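Local coordinates for protein bacteriorhodopsin (Nanosalina sp., PDB 6EYU) that pumps protons inward across the membrane, probably using light energy captured by the retinal it binds, at residues L29-L34 with Y216-M221; V52-L57 with Y74-V79. All coordinates share one frame; numbering follows the deposited sequence.

Contact 1 (L29-L34 with Y216-M221). With MUN ([(2~{S})-2,3-bis(oxidanyl)propyl] (~{E})-undec-2-enoate), chain L.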
loop_
_atom_site.group_PDB
_atom_site.type_symbol
_atom_site.label_atom_id
_atom_site.label_comp_id
_atom_site.label_asym_id
_atom_site.label_seq_id
_atom_site.Cartn_x
_atom_site.Cartn_y
_atom_site.Cartn_z
ATOM N N LEU A 29 22.914 -5.268 -1.099
ATOM C CA LEU A 29 23.522 -6.569 -0.846
ATOM C C LEU A 29 24.236 -6.566 0.503
ATOM O O LEU A 29 24.098 -7.501 1.291
ATOM C CB LEU A 29 24.515 -6.917 -1.957
ATOM C CG LEU A 29 23.989 -7.775 -3.111
ATOM C CD1 LEU A 29 22.468 -7.763 -3.163
ATOM C CD2 LEU A 29 24.575 -7.299 -4.430
ATOM N N LEU A 30 24.963 -5.488 0.779
ATOM C CA LEU A 30 25.750 -5.389 2.003
ATOM C C LEU A 30 24.843 -5.335 3.229
ATOM O O LEU A 30 25.113 -5.985 4.239
ATOM C CB LEU A 30 26.645 -4.146 1.962
ATOM C CG LEU A 30 28.081 -4.364 1.478
ATOM C CD1 LEU A 30 28.208 -5.671 0.711
ATOM C CD2 LEU A 30 28.536 -3.192 0.622
ATOM N N PHE A 31 23.759 -4.572 3.132
ATOM C CA PHE A 31 22.835 -4.415 4.251
ATOM C C PHE A 31 22.307 -5.773 4.706
ATOM O O PHE A 31 22.127 -6.010 5.900
ATOM C CB PHE A 31 21.664 -3.509 3.861
ATOM C CG PHE A 31 22.043 -2.064 3.697
ATOM C CD1 PHE A 31 23.119 -1.531 4.388
ATOM C CD2 PHE A 31 21.275 -1.220 2.911
ATOM C CE1 PHE A 31 23.484 -0.209 4.217
ATOM C CE2 PHE A 31 21.640 0.101 2.728
ATOM C CZ PHE A 31 22.745 0.607 3.382
ATOM N N LEU A 32 22.045 -6.655 3.747
ATOM C CA LEU A 32 21.509 -7.978 4.048
ATOM C C LEU A 32 22.533 -8.811 4.810
ATOM O O LEU A 32 22.175 -9.648 5.638
ATOM C CB LEU A 32 21.113 -8.695 2.756
ATOM C CG LEU A 32 19.898 -8.106 2.038
ATOM C CD1 LEU A 32 19.503 -8.966 0.847
ATOM C CD2 LEU A 32 18.734 -7.956 3.005
ATOM N N TYR A 33 23.809 -8.587 4.513
ATOM C CA TYR A 33 24.884 -9.384 5.088
ATOM C C TYR A 33 25.284 -8.837 6.455
ATOM O O TYR A 33 25.679 -9.592 7.343
ATOM C CB TYR A 33 26.095 -9.388 4.151
ATOM C CG TYR A 33 27.410 -9.678 4.839
ATOM C CD1 TYR A 33 27.822 -10.988 5.053
ATOM C CD2 TYR A 33 28.340 -8.665 5.038
ATOM C CE1 TYR A 33 29.081 -11.270 5.548
ATOM C CE2 TYR A 33 29.601 -8.937 5.533
ATOM C CZ TYR A 33 29.963 -10.240 5.796
ATOM O OH TYR A 33 31.208 -10.514 6.312
ATOM N N LEU A 34 25.092 -7.535 6.645
ATOM C CA LEU A 34 25.702 -6.832 7.768
ATOM C C LEU A 34 25.138 -7.321 9.098
ATOM O O LEU A 34 25.853 -7.363 10.099
ATOM C CB LEU A 34 25.486 -5.323 7.635
ATOM C CG LEU A 34 26.763 -4.497 7.469
ATOM C CD1 LEU A 34 27.946 -5.207 8.109
ATOM C CD2 LEU A 34 27.033 -4.220 5.998
ATOM N N TYR A 216 22.998 6.040 5.449
ATOM C CA TYR A 216 22.192 5.968 6.662
ATOM C C TYR A 216 22.053 4.523 7.129
ATOM O O TYR A 216 22.101 4.241 8.326
ATOM C CB TYR A 216 20.808 6.570 6.410
ATOM C CG TYR A 216 19.770 6.183 7.439
ATOM C CD1 TYR A 216 19.839 6.676 8.736
ATOM C CD2 TYR A 216 18.619 5.501 7.063
ATOM C CE1 TYR A 216 18.836 6.423 9.653
ATOM C CE2 TYR A 216 17.610 5.244 7.971
ATOM C CZ TYR A 216 17.725 5.703 9.266
ATOM O OH TYR A 216 16.732 5.434 10.179
ATOM N N GLY A 217 21.937 3.607 6.173
ATOM C CA GLY A 217 21.799 2.190 6.482
ATOM C C GLY A 217 22.983 1.659 7.267
ATOM O O GLY A 217 22.815 0.936 8.248
ATOM N N PHE A 218 24.187 2.005 6.821
ATOM C CA PHE A 218 25.401 1.666 7.554
ATOM C C PHE A 218 25.410 2.352 8.916
ATOM O O PHE A 218 25.480 1.693 9.954
ATOM C CB PHE A 218 26.637 2.084 6.755
ATOM C CG PHE A 218 26.877 1.248 5.531
ATOM C CD1 PHE A 218 27.192 -0.096 5.648
ATOM C CD2 PHE A 218 26.670 1.774 4.267
ATOM C CE1 PHE A 218 27.350 -0.886 4.526
ATOM C CE2 PHE A 218 26.821 0.988 3.140
ATOM C CZ PHE A 218 27.162 -0.344 3.269
ATOM N N LEU A 219 25.192 3.662 8.904
ATOM C CA LEU A 219 25.232 4.465 10.121
ATOM C C LEU A 219 24.331 3.858 11.193
ATOM O O LEU A 219 24.719 3.750 12.355
ATOM C CB LEU A 219 24.784 5.895 9.815
ATOM C CG LEU A 219 25.393 7.014 10.665
ATOM C CD1 LEU A 219 24.300 7.756 11.417
ATOM C CD2 LEU A 219 26.439 6.472 11.626
ATOM N N ASP A 220 23.151 3.411 10.779
ATOM C CA ASP A 220 22.139 2.932 11.714
ATOM C C ASP A 220 22.585 1.628 12.364
ATOM O O ASP A 220 22.474 1.457 13.578
ATOM C CB ASP A 220 20.807 2.722 10.990
ATOM C CG ASP A 220 19.749 2.105 11.883
ATOM O OD1 ASP A 220 19.606 2.560 13.038
ATOM O OD2 ASP A 220 19.003 1.227 11.402
ATOM N N MET A 221 23.128 0.725 11.553
ATOM C CA MET A 221 23.396 -0.637 11.996
ATOM C C MET A 221 24.679 -0.688 12.816
ATOM O O MET A 221 24.773 -1.440 13.789
ATOM C CB MET A 221 23.508 -1.572 10.790
ATOM C CG MET A 221 22.181 -1.855 10.107
ATOM S SD MET A 221 22.219 -3.342 9.090
ATOM C CE MET A 221 21.980 -2.638 7.459
HETATM C CAR MUN L . 28.523 2.346 -1.306
HETATM C CAQ MUN L . 29.173 2.558 0.061
HETATM C CAP MUN L . 28.592 3.814 0.711
HETATM C CAO MUN L . 29.589 4.367 1.731
HETATM C CAN MUN L . 28.854 4.710 3.026
HETATM C CAM MUN L . 29.413 3.858 4.167
HETATM C CAK MUN L . 29.937 4.771 5.276
HETATM C CAH MUN L . 28.874 4.893 6.369
HETATM C CAF MUN L . 29.545 5.170 7.717
HETATM C CAC MUN L . 29.430 4.044 8.748
HETATM C CAA MUN L . 30.018 4.360 10.126
HETATM O OAD MUN L . 30.918 5.190 10.251
HETATM O OAB MUN L . 29.606 3.535 11.126
HETATM C CAE MUN L . 30.632 3.440 12.118
HETATM C CAG MUN L . 30.248 4.287 13.334
HETATM O OAJ MUN L . 28.824 4.328 13.456
HETATM C CAI MUN L . 30.851 3.667 14.596
HETATM O OAL MUN L . 30.602 2.260 14.603
#
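Phe31 drives the edge of its ring into the face of Phe218, showing how the first and last long helices of a seven-helix retinal protein are joined here, between 29-34 and 216-221, by apolar contacts with no hydrogen bond across. CE1 of Phe31 stands 3.6 Å above the plane of Phe218, over its centre. With the planes at 58° and the centroids 4.8 Å apart, this is an edge-to-face pair. The same ring also packs against backbone: Gly217 has no side chain, and its CA lies 3.6 Å from Phe31 CZ. Elsewhere on the ring, the Met221 chain bends at its last torsion (chi3 -115°), bringing CE to 3.5 Å from Phe31 CD1.

Two leucines meet the edge of Phe218. CD2 of Leu34 lies 3.7 Å from Phe218 CE1, while Leu30 approaches that edge with CB, near CZ. A bound monoacylglycerol also reaches Phe218, its chain atom CAM lying 3.4 Å from CD2, so this side of the contact faces lipid.

Behind this shell, helices 14-38 and 198-230 run nearly parallel, the axes of the two short segments 10° and 10.6 Å apart. Helix 42-63 packs on both, with Phe49 touching Leu32 and His48 touching Met221. On segment 216-221, the buried Asp220 uses OD2 to bond His48 NE2 and OD1 to bond Thr91 OG1.

Contact 2 (V52-L57 with Y74-V79); sequences VVWSGL and YMDWMV. With RET (retinal), chain D; MUN ([(2~{S})-2,3-bis(oxidanyl)propyl] (~{E})-undec-2-enoate), chain B.
Trp54 and Asp76 both extend with their CG anti to the backbone N (chi1 178° and -180°), which carries an indole and a carboxylate across between antiparallel neighbouring helices of the seven-helix microbial-rhodopsin fold. The indole N-H reaches a backbone carbonyl: Trp54 NE1 donates to Met75 O over 3.0 Å. The bond is fairly straight, 158° at the hydrogen, and the oxygen lies almost in the ring plane. Within the helix, Val79 N turns to Asp76 O, three residues back.

Val79 covers one face of the indole. Its CG2 sits 3.8 Å from the centroid of the five-membered ring, nearly on the ring normal, a CH-pi contact that complements the bond at the edge. Thr113 of a second subunit also packs on Trp54.

The second polar link is short, with Ser55 OG donating to Asp76 OD2 at 2.6 Å on the syn side of the carboxylate. Ser55 OG is also hydrogen-bonded to Tyr20 OH, and Lys213, probably the retinal-bearing lysine as in this family, touches both Ser55 and Asp76. Trp77, which follows Asp76, belongs to the retinal pocket: it lays one ring face against the polyene, its CD1 3.5 Å from retinal C14.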
loop_
_atom_site.group_PDB
_atom_site.type_symbol
_atom_site.label_atom_id
_atom_site.label_comp_id
_atom_site.label_asym_id
_atom_site.label_seq_id
_atom_site.Cartn_x
_atom_site.Cartn_y
_atom_site.Cartn_z
ATOM N N VAL A 52 17.166 1.222 -0.353
ATOM C CA VAL A 52 18.095 1.593 -1.415
ATOM C C VAL A 52 17.712 0.934 -2.734
ATOM O O VAL A 52 17.866 1.526 -3.802
ATOM C CB VAL A 52 19.544 1.202 -1.066
ATOM C CG1 VAL A 52 20.089 2.105 0.030
ATOM C CG2 VAL A 52 19.621 -0.261 -0.656
ATOM N N VAL A 53 17.239 -0.306 -2.660
ATOM C CA VAL A 53 16.879 -1.056 -3.857
ATOM C C VAL A 53 15.650 -0.447 -4.524
ATOM O O VAL A 53 15.643 -0.211 -5.732
ATOM C CB VAL A 53 16.583 -2.531 -3.530
ATOM C CG1 VAL A 53 15.793 -3.176 -4.658
ATOM C CG2 VAL A 53 17.879 -3.286 -3.277
ATOM N N TRP A 54 14.626 -0.165 -3.726
ATOM C CA TRP A 54 13.429 0.496 -4.228
ATOM C C TRP A 54 13.773 1.866 -4.801
ATOM O O TRP A 54 13.336 2.218 -5.897
ATOM C CB TRP A 54 12.390 0.645 -3.115
ATOM C CG TRP A 54 11.150 1.359 -3.555
ATOM C CD1 TRP A 54 10.939 2.708 -3.540
ATOM C CD2 TRP A 54 10.040 0.789 -4.259
ATOM N NE1 TRP A 54 9.743 3.007 -4.146
ATOM C CE2 TRP A 54 9.161 1.843 -4.576
ATOM C CE3 TRP A 54 9.671 -0.519 -4.591
ATOM C CZ2 TRP A 54 7.940 1.631 -5.215
ATOM C CZ3 TRP A 54 8.469 -0.724 -5.244
ATOM C CH2 TRP A 54 7.612 0.344 -5.536
ATOM N N SER A 55 14.563 2.633 -4.057
ATOM C CA SER A 55 15.004 3.946 -4.514
ATOM C C SER A 55 15.780 3.825 -5.821
ATOM O O SER A 55 15.479 4.510 -6.798
ATOM C CB SER A 55 15.878 4.613 -3.450
ATOM O OG SER A 55 16.390 5.850 -3.915
ATOM N N GLY A 56 16.745 2.912 -5.846
ATOM C CA GLY A 56 17.497 2.624 -7.062
ATOM C C GLY A 56 16.588 2.349 -8.243
ATOM O O GLY A 56 16.747 2.941 -9.310
ATOM N N LEU A 57 15.645 1.431 -8.058
ATOM C CA LEU A 57 14.731 1.051 -9.126
ATOM C C LEU A 57 14.013 2.274 -9.684
ATOM O O LEU A 57 14.037 2.522 -10.889
ATOM C CB LEU A 57 13.712 0.032 -8.617
ATOM C CG LEU A 57 14.210 -1.415 -8.620
ATOM C CD1 LEU A 57 13.151 -2.357 -8.068
ATOM C CD2 LEU A 57 14.624 -1.827 -10.024
ATOM N N TYR A 74 8.597 10.934 -6.274
ATOM C CA TYR A 74 7.456 10.649 -5.412
ATOM C C TYR A 74 7.240 9.146 -5.284
ATOM O O TYR A 74 7.007 8.634 -4.188
ATOM C CB TYR A 74 6.193 11.310 -5.966
ATOM C CG TYR A 74 6.335 12.796 -6.200
ATOM C CD1 TYR A 74 6.664 13.652 -5.157
ATOM C CD2 TYR A 74 6.270 13.325 -7.482
ATOM C CE1 TYR A 74 6.859 15.002 -5.374
ATOM C CE2 TYR A 74 6.462 14.674 -7.709
ATOM C CZ TYR A 74 6.753 15.508 -6.652
ATOM O OH TYR A 74 6.939 16.854 -6.873
ATOM N N MET A 75 7.320 8.442 -6.408
ATOM C CA MET A 75 7.217 6.988 -6.408
ATOM C C MET A 75 8.296 6.380 -5.517
ATOM O O MET A 75 8.084 5.343 -4.889
ATOM C CB MET A 75 7.356 6.446 -7.832
ATOM C CG MET A 75 6.296 6.959 -8.795
ATOM S SD MET A 75 4.624 6.787 -8.145
ATOM C CE MET A 75 4.340 5.037 -8.400
ATOM N N ASP A 76 9.440 7.052 -5.441
ATOM C CA ASP A 76 10.548 6.589 -4.614
ATOM C C ASP A 76 10.277 6.871 -3.141
ATOM O O ASP A 76 10.176 5.950 -2.330
ATOM C CB ASP A 76 11.848 7.272 -5.040
ATOM C CG ASP A 76 13.040 6.819 -4.221
ATOM O OD1 ASP A 76 12.833 6.166 -3.177
ATOM O OD2 ASP A 76 14.186 7.107 -4.626
ATOM N N TRP A 77 10.242 8.152 -2.788
ATOM C CA TRP A 77 10.107 8.562 -1.394
ATOM C C TRP A 77 8.806 8.030 -0.814
ATOM O O TRP A 77 8.694 7.813 0.394
ATOM C CB TRP A 77 10.139 10.087 -1.289
ATOM C CG TRP A 77 11.264 10.704 -2.051
ATOM C CD1 TRP A 77 12.395 10.078 -2.486
ATOM C CD2 TRP A 77 11.322 12.037 -2.571
ATOM N NE1 TRP A 77 13.185 10.957 -3.185
ATOM C CE2 TRP A 77 12.548 12.169 -3.250
ATOM C CE3 TRP A 77 10.466 13.142 -2.505
ATOM C CZ2 TRP A 77 12.955 13.367 -3.831
ATOM C CZ3 TRP A 77 10.867 14.327 -3.094
ATOM C CH2 TRP A 77 12.097 14.428 -3.755
ATOM N N MET A 78 7.894 7.653 -1.703
ATOM C CA MET A 78 6.563 7.224 -1.306
ATOM C C MET A 78 6.631 5.973 -0.437
ATOM O O MET A 78 5.801 5.782 0.452
ATOM C CB MET A 78 5.716 6.949 -2.548
ATOM C CG MET A 78 4.470 6.120 -2.289
ATOM S SD MET A 78 3.430 6.022 -3.757
ATOM C CE MET A 78 4.129 7.349 -4.735
ATOM N N VAL A 79 7.648 5.146 -0.660
ATOM C CA VAL A 79 7.843 3.960 0.168
ATOM C C VAL A 79 9.227 3.911 0.815
ATOM O O VAL A 79 9.388 3.340 1.894
ATOM C CB VAL A 79 7.605 2.659 -0.626
ATOM C CG1 VAL A 79 7.275 2.968 -2.079
ATOM C CG2 VAL A 79 8.811 1.739 -0.522
HETATM C C1 RET D . 8.110 16.986 -0.663
HETATM C C2 RET D . 6.778 17.571 -1.142
HETATM C C3 RET D . 6.559 18.984 -0.604
HETATM C C4 RET D . 6.416 18.954 0.914
HETATM C C5 RET D . 7.486 18.059 1.540
HETATM C C6 RET D . 8.270 17.184 0.851
HETATM C C7 RET D . 9.279 16.423 1.563
HETATM C C8 RET D . 10.048 15.504 0.915
HETATM C C9 RET D . 10.965 14.690 1.672
HETATM C C10 RET D . 11.798 13.773 1.038
HETATM C C11 RET D . 12.784 12.988 1.675
HETATM C C12 RET D . 13.375 12.117 0.766
HETATM C C13 RET D . 14.305 11.102 1.080
HETATM C C14 RET D . 14.815 10.276 0.070
HETATM C C15 RET D . 15.649 9.176 0.247
HETATM C C16 RET D . 8.144 15.483 -0.943
HETATM C C17 RET D . 9.278 17.679 -1.367
HETATM C C18 RET D . 7.709 18.177 3.049
HETATM C C19 RET D . 11.057 14.869 3.188
HETATM C C20 RET D . 14.776 10.921 2.525
HETATM C CAR MUN B . 5.465 2.378 -8.800
HETATM C CAQ MUN B . 3.977 2.158 -9.081
HETATM C CAP MUN B . 3.254 1.834 -7.773
HETATM C CAO MUN B . 1.753 1.708 -8.041
HETATM C CAN MUN B . 1.362 2.644 -9.187
HETATM C CAM MUN B . 0.641 1.844 -10.276
HETATM C CAK MUN B . 0.535 2.692 -11.547
HETATM C CAH MUN B . -0.887 2.602 -12.108
HETATM C CAF MUN B . -0.944 1.533 -13.203
HETATM C CAC MUN B . -0.710 2.031 -14.633
HETATM C CAA MUN B . -1.209 3.448 -14.934
HETATM O OAD MUN B . -1.317 4.284 -14.039
HETATM O OAB MUN B . -1.381 3.724 -16.256
HETATM C CAE MUN B . -1.013 5.080 -16.528
HETATM C CAG MUN B . -0.723 5.241 -18.023
HETATM O OAJ MUN B . 0.306 4.327 -18.410
HETATM C CAI MUN B . -1.993 4.948 -18.826
HETATM O OAL MUN B . -1.661 4.810 -20.210
#

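Both contacts are buried, but their chemistry differs. The centre of contact 2 is about 9 Å from the centre of the chain, that of contact 1 about 15 Å. Contact 2 joins antiparallel neighbours through directed hydrogen bonds, whereas contact 1 joins near-parallel helices from the two ends of the chain through rings, sulfur and leucines. A monoacylglycerol borders each, while retinal lies beside contact 2 alone of the two. Four different helices are involved, yet the two sites meet: Phe31 CE2 of contact 1 lies 3.7 Å from Val52 CG1 of segment 52-57. Along the chain, contact 2 is nested within the long loop that contact 1 closes, and the two centres are about 17 Å apart.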